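4-hydroxy-3-methylbut-2-enyl diphosphate reductase, apicoplast (Plasmodium falciparum, PDB 4N7B) catalyses the last step of the MEP pathway of isoprenoid synthesis, reducing HMBPP to isopentenyl and dimethylallyl diphosphate with an iron-sulfur cluster and electrons from ferredoxin. Local coordinates at residues Y223-R228 with K477-S482; T240-L245 with K266-E271; V259-V264 with A484-Q489; V459-V464 with Q492-L497. All blocks are in the same frame, centred on the assembly; numbering follows the deposited sequence.

Interaction 1: Y223-R228 with K477-S482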
loop_
_atom_site.group_PDB
_atom_site.type_symbol
_atom_site.label_atom_id
_atom_site.label_comp_id
_atom_site.label_asym_id
_atom_site.label_seq_id
_atom_site.Cartn_x
_atom_site.Cartn_y
_atom_site.Cartn_z
ATOM N N TYR A 223 15.881 -11.734 13.623
ATOM C CA TYR A 223 15.139 -12.484 12.636
ATOM C C TYR A 223 14.818 -11.551 11.492
ATOM O O TYR A 223 13.980 -10.652 11.622
ATOM C CB TYR A 223 13.855 -13.022 13.233
ATOM C CG TYR A 223 14.040 -14.104 14.271
ATOM C CD1 TYR A 223 14.291 -15.410 13.892
ATOM C CD2 TYR A 223 13.923 -13.824 15.634
ATOM C CE1 TYR A 223 14.443 -16.413 14.826
ATOM C CE2 TYR A 223 14.073 -14.826 16.580
ATOM C CZ TYR A 223 14.335 -16.119 16.160
ATOM O OH TYR A 223 14.490 -17.126 17.069
ATOM N N LEU A 224 15.515 -11.740 10.387
ATOM C CA LEU A 224 15.262 -10.988 9.179
ATOM C C LEU A 224 14.180 -11.718 8.404
ATOM O O LEU A 224 14.340 -12.873 7.982
ATOM C CB LEU A 224 16.532 -10.860 8.336
ATOM C CG LEU A 224 16.363 -10.140 6.995
ATOM C CD1 LEU A 224 15.921 -8.685 7.216
ATOM C CD2 LEU A 224 17.681 -10.200 6.213
ATOM N N ILE A 225 13.063 -11.037 8.231
ATOM C CA ILE A 225 11.852 -11.683 7.762
ATOM C C ILE A 225 11.659 -11.534 6.264
ATOM O O ILE A 225 11.935 -10.483 5.681
ATOM C CB ILE A 225 10.632 -11.098 8.471
ATOM C CG1 ILE A 225 10.729 -11.393 9.965
ATOM C CG2 ILE A 225 9.371 -11.701 7.922
ATOM C CD1 ILE A 225 9.775 -10.605 10.834
ATOM N N ASN A 226 11.135 -12.593 5.668
ATOM C CA ASN A 226 10.773 -12.603 4.277
ATOM C C ASN A 226 9.433 -13.317 4.240
ATOM O O ASN A 226 9.239 -14.312 4.928
ATOM C CB ASN A 226 11.856 -13.390 3.491
ATOM C CG ASN A 226 11.779 -13.170 2.012
ATOM O OD1 ASN A 226 11.885 -12.031 1.535
ATOM N ND2 ASN A 226 11.621 -14.266 1.255
ATOM N N PRO A 227 8.488 -12.824 3.446
ATOM C CA PRO A 227 8.573 -11.632 2.605
ATOM C C PRO A 227 8.475 -10.313 3.357
ATOM O O PRO A 227 7.895 -10.229 4.449
ATOM C CB PRO A 227 7.370 -11.784 1.671
ATOM C CG PRO A 227 6.403 -12.573 2.447
ATOM C CD PRO A 227 7.222 -13.545 3.252
ATOM N N ARG A 228 9.045 -9.286 2.728
ATOM C CA ARG A 228 9.067 -7.939 3.254
ATOM C C ARG A 228 9.318 -7.021 2.090
ATOM O O ARG A 228 9.627 -7.485 0.990
ATOM C CB ARG A 228 10.223 -7.759 4.240
ATOM C CG ARG A 228 11.619 -7.973 3.580
ATOM C CD ARG A 228 12.750 -7.652 4.569
ATOM N NE ARG A 228 14.063 -7.707 3.945
ATOM C CZ ARG A 228 14.757 -8.831 3.763
ATOM N NH1 ARG A 228 14.273 -9.988 4.180
ATOM N NH2 ARG A 228 15.941 -8.808 3.166
ATOM N N LYS A 477 15.944 -10.550 21.343
ATOM C CA LYS A 477 15.418 -11.024 20.070
ATOM C C LYS A 477 14.566 -9.975 19.377
ATOM O O LYS A 477 13.605 -9.454 19.940
ATOM C CB LYS A 477 14.629 -12.313 20.267
ATOM C CG LYS A 477 15.405 -13.354 21.064
ATOM C CD LYS A 477 15.062 -14.760 20.641
ATOM C CE LYS A 477 15.407 -15.763 21.735
ATOM N NZ LYS A 477 16.744 -15.505 22.352
ATOM N N ILE A 478 14.933 -9.691 18.138
ATOM C CA ILE A 478 14.267 -8.708 17.308
ATOM C C ILE A 478 13.698 -9.328 16.028
ATOM O O ILE A 478 14.373 -10.080 15.306
ATOM C CB ILE A 478 15.256 -7.631 16.916
ATOM C CG1 ILE A 478 15.738 -6.919 18.161
ATOM C CG2 ILE A 478 14.655 -6.669 15.904
ATOM C CD1 ILE A 478 16.929 -6.028 17.915
ATOM N N ALA A 479 12.449 -8.998 15.757
ATOM C CA ALA A 479 11.796 -9.344 14.516
ATOM C C ALA A 479 11.974 -8.139 13.586
ATOM O O ALA A 479 11.549 -7.025 13.934
ATOM C CB ALA A 479 10.324 -9.591 14.781
ATOM N N LEU A 480 12.632 -8.317 12.436
ATOM C CA LEU A 480 12.850 -7.171 11.548
ATOM C C LEU A 480 12.153 -7.375 10.213
ATOM O O LEU A 480 12.406 -8.370 9.529
ATOM C CB LEU A 480 14.337 -6.927 11.331
ATOM C CG LEU A 480 14.724 -5.872 10.295
ATOM C CD1 LEU A 480 14.327 -4.464 10.739
ATOM C CD2 LEU A 480 16.226 -5.935 10.024
ATOM N N THR A 481 11.250 -6.462 9.860
ATOM C CA THR A 481 10.597 -6.514 8.562
ATOM C C THR A 481 10.469 -5.121 7.950
ATOM O O THR A 481 10.994 -4.157 8.491
ATOM C CB THR A 481 9.227 -7.184 8.636
ATOM O OG1 THR A 481 8.736 -7.364 7.301
ATOM C CG2 THR A 481 8.260 -6.348 9.393
ATOM N N SER A 482 9.776 -5.003 6.829
ATOM C CA SER A 482 9.670 -3.718 6.176
ATOM C C SER A 482 8.413 -3.676 5.341
ATOM O O SER A 482 7.920 -4.707 4.892
ATOM C CB SER A 482 10.902 -3.458 5.299
ATOM O OG SER A 482 11.009 -4.468 4.308
HETATM O O HOH W 1 6.796 -9.219 6.887
#
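L224 and L480 share one shape, CG anti to the backbone N (chi1 177° and 173°), and since they are bridge partners on neighbouring parallel strands they run side by side on the same face of the sheet, L224 CD1 lying 3.9 Å from L480 CD2. I225 turns the other way: its CG1 is anti to the carbonyl carbon (chi1 -63°), which lays CD1 back along the sheet, 4.1 Å from A479 CB, on the face that also carries Y223. The Y223 ring meets the CD of K477 at its edge, with the two side chains pointing the same way.

Beneath the side chains, three backbone hydrogen bonds set the parallel register: Y223 N to I478 O (2.8 Å), L480 N to Y223 O (2.8 Å) and I225 N to L480 O (3.0 Å). The direct bonding ends with I225; the peptide before P227 is cis, and a water links P227 O to T481 OG1. R228 packs CB against S482 OG at 3.4 Å, and its extended chain then runs alongside its own strand, so that NH1 donates to I225 O (2.8 Å) from above the carbonyl plane while L224 CD1 covers one face of the guanidinium; its NH2 forms a salt bridge with E488.

These are two inner strands of a five-stranded parallel sheet, with 432-436 beyond 477-482 and 506-511 beyond 221-226. Helix 414-427 covers the I225 face through A422, L423 and I426, whereas V495 of helix 488-499 sits on L224 and L480.

Interaction 2: T240-L245 with K266-E271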
loop_
_atom_site.group_PDB
_atom_site.type_symbol
_atom_site.label_atom_id
_atom_site.label_comp_id
_atom_site.label_asym_id
_atom_site.label_seq_id
_atom_site.Cartn_x
_atom_site.Cartn_y
_atom_site.Cartn_z
ATOM N N THR A 240 7.707 2.801 -13.701
ATOM C CA THR A 240 6.906 3.612 -14.616
ATOM C C THR A 240 7.434 5.040 -14.642
ATOM O O THR A 240 7.583 5.633 -15.706
ATOM C CB THR A 240 5.425 3.646 -14.223
ATOM O OG1 THR A 240 4.827 2.368 -14.480
ATOM C CG2 THR A 240 4.690 4.713 -15.020
ATOM N N VAL A 241 7.734 5.596 -13.475
ATOM C CA VAL A 241 8.223 6.976 -13.417
ATOM C C VAL A 241 9.627 7.089 -13.975
ATOM O O VAL A 241 9.923 8.011 -14.733
ATOM C CB VAL A 241 8.224 7.535 -11.981
ATOM C CG1 VAL A 241 8.782 8.961 -11.952
ATOM C CG2 VAL A 241 6.807 7.518 -11.415
ATOM N N GLU A 242 10.488 6.150 -13.597
ATOM C CA GLU A 242 11.884 6.158 -14.027
ATOM C C GLU A 242 11.998 6.047 -15.548
ATOM O O GLU A 242 12.886 6.634 -16.178
ATOM C CB GLU A 242 12.635 5.003 -13.361
ATOM C CG GLU A 242 13.254 5.366 -12.011
ATOM C CD GLU A 242 13.651 4.146 -11.194
ATOM O OE1 GLU A 242 13.430 3.010 -11.674
ATOM O OE2 GLU A 242 14.169 4.317 -10.060
ATOM N N GLU A 243 11.072 5.312 -16.142
ATOM C CA GLU A 243 11.151 5.018 -17.553
ATOM C C GLU A 243 10.618 6.205 -18.365
ATOM O O GLU A 243 11.074 6.460 -19.488
ATOM C CB GLU A 243 10.402 3.718 -17.837
ATOM C CG GLU A 243 10.733 3.108 -19.178
ATOM C CD GLU A 243 12.126 2.536 -19.209
ATOM O OE1 GLU A 243 12.571 1.990 -18.176
ATOM O OE2 GLU A 243 12.775 2.653 -20.261
ATOM N N CYS A 244 9.687 6.953 -17.776
ATOM C CA CYS A 244 9.181 8.182 -18.381
ATOM C C CYS A 244 10.270 9.236 -18.386
ATOM O O CYS A 244 10.427 9.994 -19.345
ATOM C CB CYS A 244 7.988 8.704 -17.591
ATOM S SG CYS A 244 6.431 7.875 -17.982
ATOM N N LEU A 245 11.021 9.281 -17.291
ATOM C CA LEU A 245 12.126 10.219 -17.166
ATOM C C LEU A 245 13.220 9.951 -18.197
ATOM O O LEU A 245 13.888 10.879 -18.639
ATOM C CB LEU A 245 12.707 10.161 -15.756
ATOM C CG LEU A 245 11.829 10.829 -14.698
ATOM C CD1 LEU A 245 12.271 10.424 -13.308
ATOM C CD2 LEU A 245 11.900 12.345 -14.859
ATOM N N LYS A 266 11.919 11.224 -2.862
ATOM C CA LYS A 266 12.972 12.224 -2.921
ATOM C C LYS A 266 13.942 11.860 -4.046
ATOM O O LYS A 266 14.437 12.737 -4.761
ATOM C CB LYS A 266 13.703 12.311 -1.584
ATOM C CG LYS A 266 14.903 13.234 -1.597
ATOM C CD LYS A 266 15.787 12.993 -0.379
ATOM C CE LYS A 266 17.072 13.825 -0.419
ATOM N NZ LYS A 266 17.966 13.514 0.738
ATOM N N LYS A 267 14.203 10.566 -4.216
ATOM C CA LYS A 267 15.146 10.123 -5.237
ATOM C C LYS A 267 14.603 10.478 -6.622
ATOM O O LYS A 267 15.351 10.900 -7.510
ATOM C CB LYS A 267 15.398 8.625 -5.116
ATOM C CG LYS A 267 16.394 8.069 -6.109
ATOM C CD LYS A 267 16.471 6.552 -5.981
ATOM C CE LYS A 267 17.185 5.905 -7.171
ATOM N NZ LYS A 267 17.083 4.404 -7.132
ATOM N N LEU A 268 13.289 10.336 -6.790
ATOM C CA LEU A 268 12.652 10.625 -8.070
ATOM C C LEU A 268 12.574 12.125 -8.322
ATOM O O LEU A 268 12.661 12.569 -9.470
ATOM C CB LEU A 268 11.260 9.997 -8.140
ATOM C CG LEU A 268 11.285 8.465 -8.128
ATOM C CD1 LEU A 268 9.878 7.903 -8.064
ATOM C CD2 LEU A 268 12.019 7.918 -9.354
ATOM N N GLU A 269 12.423 12.905 -7.255
ATOM C CA GLU A 269 12.381 14.357 -7.389
ATOM C C GLU A 269 13.713 14.846 -7.931
ATOM O O GLU A 269 13.753 15.725 -8.789
ATOM C CB GLU A 269 12.066 15.035 -6.055
ATOM C CG GLU A 269 10.580 15.095 -5.742
ATOM C CD GLU A 269 10.286 15.587 -4.334
ATOM O OE1 GLU A 269 11.204 15.580 -3.485
ATOM O OE2 GLU A 269 9.131 15.989 -4.076
ATOM N N LYS A 270 14.797 14.259 -7.428
ATOM C CA LYS A 270 16.141 14.586 -7.890
ATOM C C LYS A 270 16.296 14.260 -9.366
ATOM O O LYS A 270 16.964 14.983 -10.097
ATOM C CB LYS A 270 17.197 13.815 -7.093
ATOM C CG LYS A 270 17.683 14.531 -5.841
ATOM C CD LYS A 270 18.915 13.860 -5.222
ATOM C CE LYS A 270 20.095 13.774 -6.201
ATOM N NZ LYS A 270 21.351 13.258 -5.563
ATOM N N GLU A 271 15.682 13.162 -9.795
ATOM C CA GLU A 271 15.807 12.704 -11.170
ATOM C C GLU A 271 14.896 13.493 -12.112
ATOM O O GLU A 271 14.993 13.348 -13.329
ATOM C CB GLU A 271 15.497 11.205 -11.266
ATOM C CG GLU A 271 16.524 10.301 -10.592
ATOM C CD GLU A 271 16.085 8.841 -10.523
ATOM O OE1 GLU A 271 15.235 8.410 -11.337
ATOM O OE2 GLU A 271 16.592 8.118 -9.640
#
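E242 spans the groove between two helices, touching three residues of 266-271 along its length. Its CB leaves its own helix more beside the other one than at it, and the next carbon closes the gap: CG lies 3.9 Å from L268 CD2 and 3.7 Å from E271 OE1. With chi2 at 164° the chain then runs on extended, so the carboxylate is carried past L268, and its OE2 finishes 4.1 Å from K267 NZ, too long for a salt bridge. The same oxygen is 4.4 Å from E271 OE1, with the two carboxylate planes only 22° apart. The two acids would probably repel, and the K267 ammonium, brought close to E242 OE2 on a fully extended chain, may soften this.

The helices run almost parallel, 10° between their N-to-C directions, with axes 10.8 Å apart. They belong to an alpha/beta unit built on the four-stranded parallel sheet 273-276, 252-255, 287-290, 309-312. Helix 232-247 precedes strand 252-255, and that strand, helix 262-271 and strand 273-276 form a beta-alpha-beta crossover between neighbouring parallel strands.

Below the charged rim the contact is apolar. V241 CG1 meets L268 CD1 at 4.2 Å, and both side chains also touch I258 and A273, closing the groove towards the sheet. One turn on, L245 crosses E271 at about a right angle: its CD1 packs on E271 CB at 3.9 Å, and its CD2 comes 3.6 Å from the E271 carbonyl oxygen.

Interaction 3: V259-V264 with A484-Q489. With SO4 (sulfate ion), chain C.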
loop_
_atom_site.group_PDB
_atom_site.type_symbol
_atom_site.label_atom_id
_atom_site.label_comp_id
_atom_site.label_asym_id
_atom_site.label_seq_id
_atom_site.Cartn_x
_atom_site.Cartn_y
_atom_site.Cartn_z
ATOM N N VAL A 259 4.494 6.408 -4.436
ATOM C CA VAL A 259 4.273 5.423 -3.384
ATOM C C VAL A 259 4.523 6.156 -2.066
ATOM O O VAL A 259 5.154 7.218 -2.044
ATOM C CB VAL A 259 5.208 4.190 -3.502
ATOM C CG1 VAL A 259 5.058 3.524 -4.861
ATOM C CG2 VAL A 259 6.642 4.584 -3.299
ATOM N N HIS A 260 4.028 5.610 -0.962
ATOM C CA HIS A 260 4.129 6.306 0.316
ATOM C C HIS A 260 5.452 5.987 0.984
ATOM O O HIS A 260 5.502 5.286 1.995
ATOM C CB HIS A 260 2.968 5.932 1.228
ATOM C CG HIS A 260 1.666 6.572 0.853
ATOM N ND1 HIS A 260 0.450 6.012 1.173
ATOM C CD2 HIS A 260 1.383 7.720 0.183
ATOM C CE1 HIS A 260 -0.528 6.784 0.727
ATOM N NE2 HIS A 260 0.015 7.822 0.119
ATOM N N ASN A 261 6.527 6.493 0.391
ATOM C CA ASN A 261 7.839 6.421 1.003
ATOM C C ASN A 261 8.664 7.641 0.590
ATOM O O ASN A 261 8.923 7.848 -0.597
ATOM C CB ASN A 261 8.551 5.140 0.601
ATOM C CG ASN A 261 9.892 4.995 1.288
ATOM O OD1 ASN A 261 10.898 5.554 0.842
ATOM N ND2 ASN A 261 9.917 4.246 2.384
ATOM N N ASP A 262 9.076 8.443 1.568
ATOM C CA ASP A 262 9.771 9.697 1.283
ATOM C C ASP A 262 11.122 9.431 0.621
ATOM O O ASP A 262 11.559 10.179 -0.242
ATOM C CB ASP A 262 9.930 10.527 2.563
ATOM C CG ASP A 262 8.598 10.735 3.292
ATOM O OD1 ASP A 262 7.712 11.402 2.709
ATOM O OD2 ASP A 262 8.424 10.218 4.431
ATOM N N ILE A 263 11.778 8.349 1.002
ATOM C CA ILE A 263 13.084 8.044 0.420
ATOM C C ILE A 263 12.984 7.785 -1.075
ATOM O O ILE A 263 13.745 8.342 -1.845
ATOM C CB ILE A 263 13.740 6.874 1.124
ATOM C CG1 ILE A 263 14.059 7.293 2.560
ATOM C CG2 ILE A 263 15.004 6.438 0.379
ATOM C CD1 ILE A 263 14.449 6.160 3.439
ATOM N N VAL A 264 12.032 6.953 -1.484
ATOM C CA VAL A 264 11.777 6.715 -2.899
ATOM C C VAL A 264 11.447 8.011 -3.643
ATOM O O VAL A 264 11.986 8.291 -4.710
ATOM C CB VAL A 264 10.591 5.765 -3.062
ATOM C CG1 VAL A 264 10.032 5.812 -4.499
ATOM C CG2 VAL A 264 10.989 4.351 -2.671
ATOM N N ALA A 484 5.656 -2.482 2.271
ATOM C CA ALA A 484 5.627 -2.760 0.846
ATOM C C ALA A 484 6.202 -1.634 -0.000
ATOM O O ALA A 484 6.395 -1.803 -1.202
ATOM C CB ALA A 484 4.185 -3.067 0.406
ATOM N N SER A 485 6.473 -0.491 0.616
ATOM C CA SER A 485 6.956 0.695 -0.098
ATOM C C SER A 485 8.399 0.990 0.296
ATOM O O SER A 485 8.978 1.972 -0.156
ATOM C CB SER A 485 6.098 1.920 0.249
ATOM O OG SER A 485 5.740 1.896 1.648
ATOM N N THR A 486 8.982 0.145 1.141
ATOM C CA THR A 486 10.320 0.403 1.713
ATOM C C THR A 486 11.509 -0.199 0.910
ATOM O O THR A 486 11.593 -1.416 0.722
ATOM C CB THR A 486 10.396 -0.137 3.152
ATOM O OG1 THR A 486 9.339 0.438 3.930
ATOM C CG2 THR A 486 11.718 0.229 3.780
ATOM N N PRO A 487 12.452 0.656 0.468
ATOM C CA PRO A 487 13.634 0.181 -0.266
ATOM C C PRO A 487 14.491 -0.753 0.567
ATOM O O PRO A 487 14.694 -0.503 1.752
ATOM C CB PRO A 487 14.402 1.465 -0.588
ATOM C CG PRO A 487 13.403 2.571 -0.428
ATOM C CD PRO A 487 12.439 2.120 0.619
ATOM N N GLU A 488 14.993 -1.814 -0.064
ATOM C CA GLU A 488 15.719 -2.882 0.630
ATOM C C GLU A 488 16.974 -2.317 1.297
ATOM O O GLU A 488 17.319 -2.735 2.409
ATOM C CB GLU A 488 16.067 -4.030 -0.330
ATOM C CG GLU A 488 16.872 -5.185 0.310
ATOM C CD GLU A 488 16.183 -5.799 1.549
ATOM O OE1 GLU A 488 16.874 -6.468 2.347
ATOM O OE2 GLU A 488 14.961 -5.619 1.736
ATOM N N GLN A 489 17.633 -1.346 0.656
ATOM C CA GLN A 489 18.817 -0.736 1.269
ATOM C C GLN A 489 18.535 -0.188 2.673
ATOM O O GLN A 489 19.382 -0.283 3.571
ATOM C CB GLN A 489 19.405 0.393 0.417
ATOM C CG GLN A 489 20.870 0.739 0.823
ATOM C CD GLN A 489 21.387 2.076 0.251
ATOM O OE1 GLN A 489 20.683 2.772 -0.489
ATOM N NE2 GLN A 489 22.627 2.433 0.602
HETATM S S SO4 C . -0.108 2.564 1.651
HETATM O O1 SO4 C . -1.083 2.474 0.573
HETATM O O2 SO4 C . 1.232 2.785 1.095
HETATM O O3 SO4 C . -0.498 3.696 2.487
HETATM O O4 SO4 C . -0.077 1.354 2.493
HETATM O O HOH W 2 7.620 2.782 3.425
#
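S485 and N261 press together backbone to side chain: the S485 carbonyl oxygen lies 3.3 Å from N261 CB, and the S485 hydroxyl faces the carbonyl of H260, with OG 3.4 Å from H260 O, at best a weak bond. A water fills the corner, accepting from N261 ND2 (2.9 Å), donating to T486 OG1 and lying 2.7 Å from S485 OG. T486 OG1 is also hydrogen-bonded to V436 O of strand 432-436, which ties this loop to the sheet. P487 comes at the N261 amide from the opposite direction, placing its CD 3.7 Å from ND2, and V264 CG2 reaches P487 CG at 3.7 Å.

What steadies N261 is its N-cap role. With CG anti to the backbone N (chi1 -177°), its OD1 accepts from V264 N at 2.9 Å in the carbonyl plane, on a lone pair. H260 swings away and donates from ND1 to sulfate O3 (2.8 Å), which lies in its ring plane. H343, S442 and N443 also bind this ion. These four and S485 probably bind substrate and products, as in relatives, so the sulfate, probably from the crystallisation liquor, plausibly marks a phosphate position. Further out, the H260 ring stacks on H293, and A484 touches the iron-sulfur cluster.

The contact joins the starts of helices 262-271 and 488-499, P487 being the N-cap residue of the latter. Helix 232-247 backs it through V234 on V259 and I238 on V264.

Interaction 4: V459-V464 with Q492-L497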
loop_
_atom_site.group_PDB
_atom_site.type_symbol
_atom_site.label_atom_id
_atom_site.label_comp_id
_atom_site.label_asym_id
_atom_site.label_seq_id
_atom_site.Cartn_x
_atom_site.Cartn_y
_atom_site.Cartn_z
ATOM N N VAL A 459 7.955 -0.755 16.613
ATOM C CA VAL A 459 8.237 0.617 16.241
ATOM C C VAL A 459 8.390 0.668 14.742
ATOM O O VAL A 459 8.916 -0.258 14.138
ATOM C CB VAL A 459 9.572 1.154 16.856
ATOM C CG1 VAL A 459 9.452 1.318 18.334
ATOM C CG2 VAL A 459 10.737 0.217 16.520
ATOM N N LEU A 460 7.949 1.777 14.164
ATOM C CA LEU A 460 8.065 2.025 12.753
ATOM C C LEU A 460 9.158 3.052 12.578
ATOM O O LEU A 460 9.074 4.128 13.140
ATOM C CB LEU A 460 6.757 2.587 12.227
ATOM C CG LEU A 460 6.816 2.961 10.754
ATOM C CD1 LEU A 460 6.979 1.708 9.918
ATOM C CD2 LEU A 460 5.549 3.691 10.380
ATOM N N LEU A 461 10.191 2.719 11.811
ATOM C CA LEU A 461 11.325 3.611 11.621
ATOM C C LEU A 461 11.644 3.748 10.136
ATOM O O LEU A 461 11.727 2.753 9.410
ATOM C CB LEU A 461 12.558 3.073 12.362
ATOM C CG LEU A 461 12.412 2.948 13.880
ATOM C CD1 LEU A 461 13.657 2.286 14.456
ATOM C CD2 LEU A 461 12.168 4.309 14.519
ATOM N N ASN A 462 11.836 4.983 9.699
ATOM C CA ASN A 462 12.040 5.276 8.300
ATOM C C ASN A 462 13.440 4.834 7.887
ATOM O O ASN A 462 13.631 4.280 6.798
ATOM C CB ASN A 462 11.838 6.777 8.051
ATOM C CG ASN A 462 11.650 7.116 6.578
ATOM O OD1 ASN A 462 10.876 6.472 5.863
ATOM N ND2 ASN A 462 12.347 8.145 6.125
ATOM N N THR A 463 14.400 5.045 8.786
ATOM C CA THR A 463 15.809 4.803 8.511
ATOM C C THR A 463 16.548 4.523 9.834
ATOM O O THR A 463 16.044 4.889 10.896
ATOM C CB THR A 463 16.424 6.035 7.811
ATOM O OG1 THR A 463 17.762 5.748 7.426
ATOM C CG2 THR A 463 16.466 7.213 8.737
ATOM N N VAL A 464 17.728 3.889 9.791
ATOM C CA VAL A 464 18.470 3.605 11.036
ATOM C C VAL A 464 18.784 4.832 11.839
ATOM O O VAL A 464 18.898 4.752 13.052
ATOM C CB VAL A 464 19.846 2.936 10.838
ATOM C CG1 VAL A 464 19.684 1.459 10.696
ATOM C CG2 VAL A 464 20.592 3.573 9.681
ATOM N N GLN A 492 18.692 -3.078 4.952
ATOM C CA GLN A 492 20.040 -3.621 5.102
ATOM C C GLN A 492 20.873 -2.818 6.104
ATOM O O GLN A 492 21.696 -3.379 6.828
ATOM C CB GLN A 492 20.763 -3.674 3.745
ATOM C CG GLN A 492 20.083 -4.605 2.783
ATOM C CD GLN A 492 20.146 -6.053 3.257
ATOM O OE1 GLN A 492 20.902 -6.388 4.181
ATOM N NE2 GLN A 492 19.354 -6.924 2.622
ATOM N N LYS A 493 20.669 -1.510 6.144
ATOM C CA LYS A 493 21.382 -0.677 7.110
ATOM C C LYS A 493 21.034 -1.118 8.541
ATOM O O LYS A 493 21.883 -1.122 9.433
ATOM C CB LYS A 493 21.000 0.786 6.918
ATOM C CG LYS A 493 21.343 1.349 5.542
ATOM C CD LYS A 493 21.221 2.868 5.522
ATOM C CE LYS A 493 21.542 3.418 4.145
ATOM N NZ LYS A 493 21.600 4.927 4.101
ATOM N N PHE A 494 19.784 -1.503 8.765
ATOM C CA PHE A 494 19.416 -2.060 10.059
ATOM C C PHE A 494 20.167 -3.364 10.313
ATOM O O PHE A 494 20.741 -3.566 11.385
ATOM C CB PHE A 494 17.910 -2.285 10.165
ATOM C CG PHE A 494 17.141 -1.058 10.613
ATOM C CD1 PHE A 494 17.036 -0.736 11.959
ATOM C CD2 PHE A 494 16.538 -0.215 9.681
ATOM C CE1 PHE A 494 16.324 0.395 12.367
ATOM C CE2 PHE A 494 15.833 0.920 10.092
ATOM C CZ PHE A 494 15.734 1.218 11.427
ATOM N N VAL A 495 20.181 -4.251 9.325
ATOM C CA VAL A 495 20.864 -5.524 9.506
ATOM C C VAL A 495 22.325 -5.245 9.827
ATOM O O VAL A 495 22.895 -5.836 10.736
ATOM C CB VAL A 495 20.762 -6.384 8.256
ATOM C CG1 VAL A 495 21.703 -7.577 8.351
ATOM C CG2 VAL A 495 19.322 -6.810 8.050
ATOM N N ASN A 496 22.928 -4.319 9.093
ATOM C CA ASN A 496 24.335 -4.015 9.296
ATOM C C ASN A 496 24.615 -3.455 10.700
ATOM O O ASN A 496 25.544 -3.881 11.378
ATOM C CB ASN A 496 24.826 -3.059 8.209
ATOM C CG ASN A 496 26.193 -2.487 8.517
ATOM O OD1 ASN A 496 27.219 -3.111 8.254
ATOM N ND2 ASN A 496 26.210 -1.298 9.106
ATOM N N LEU A 497 23.803 -2.510 11.144
ATOM C CA LEU A 497 23.974 -1.941 12.469
ATOM C C LEU A 497 23.805 -3.007 13.555
ATOM O O LEU A 497 24.632 -3.119 14.441
ATOM C CB LEU A 497 22.950 -0.834 12.671
ATOM C CG LEU A 497 22.930 -0.167 14.050
ATOM C CD1 LEU A 497 24.138 0.717 14.214
ATOM C CD2 LEU A 497 21.627 0.605 14.268
#
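V464 lies over the F494 ring, the two side chains sliding past each other in opposite directions. Its CG1 sits 3.5 Å from the ring centroid, 10° off the normal, which makes a well-centred CH-pi contact. This methyl is the branch anti to the carbonyl carbon (chi1 -84°); the other, CG2, turns to the helix and meets K493 CB at 3.9 Å, V464 and K493 crossing at about a right angle. CG1 also reaches L497 CD2 at 4.2 Å, so V464 is held among three residues of the helix.

F494 points its ring out from the helix beneath the chain that leaves strand 458-461. CE2 comes 3.5 Å from V464 N, and T463 C approaches the ring obliquely. Here an edge strand of the five-stranded parallel sheet is packed by helix 488-499, which follows strand 477-482 in the chain, in the layered alpha/beta manner. The far end of the F494 ring lies across L461 at about a right angle, with CZ 3.8 Å from L461 CB. I434 and V436 of strand 432-436 and L480 of strand 477-482 also touch F494, so one ring bridges several strands.

T463 turns its CB away from the helix segment, yet its OG1 is hydrogen-bonded to E490, one turn before F494 in helix 488-499. Beside V464, K493 carries its extended chain off from the contact, while L467 packs on both L461 and L497.

Overall arrangement
Interactions 1 and 4 lie on the same five-stranded parallel sheet, their centres 11 Å apart, and meet where V495 and F494 pack on L480. Interaction 3 sits between this unit and the four-stranded one of interaction 2, its centre 13 Å from those of interactions 2 and 4; it uses helix 262-271 with interaction 2 and helix 488-499 with interaction 4. Interactions 1 and 3 touch through the R228-E488 salt bridge. Interactions 1 and 2 are about 29 Å apart between centres. Along the chain interaction 2 closes before interaction 4 opens. The segments of interaction 3 alternate with those of the other three, so 259-264 of one unit meets 484-489 of the other, beside the cluster and the probable substrate pocket.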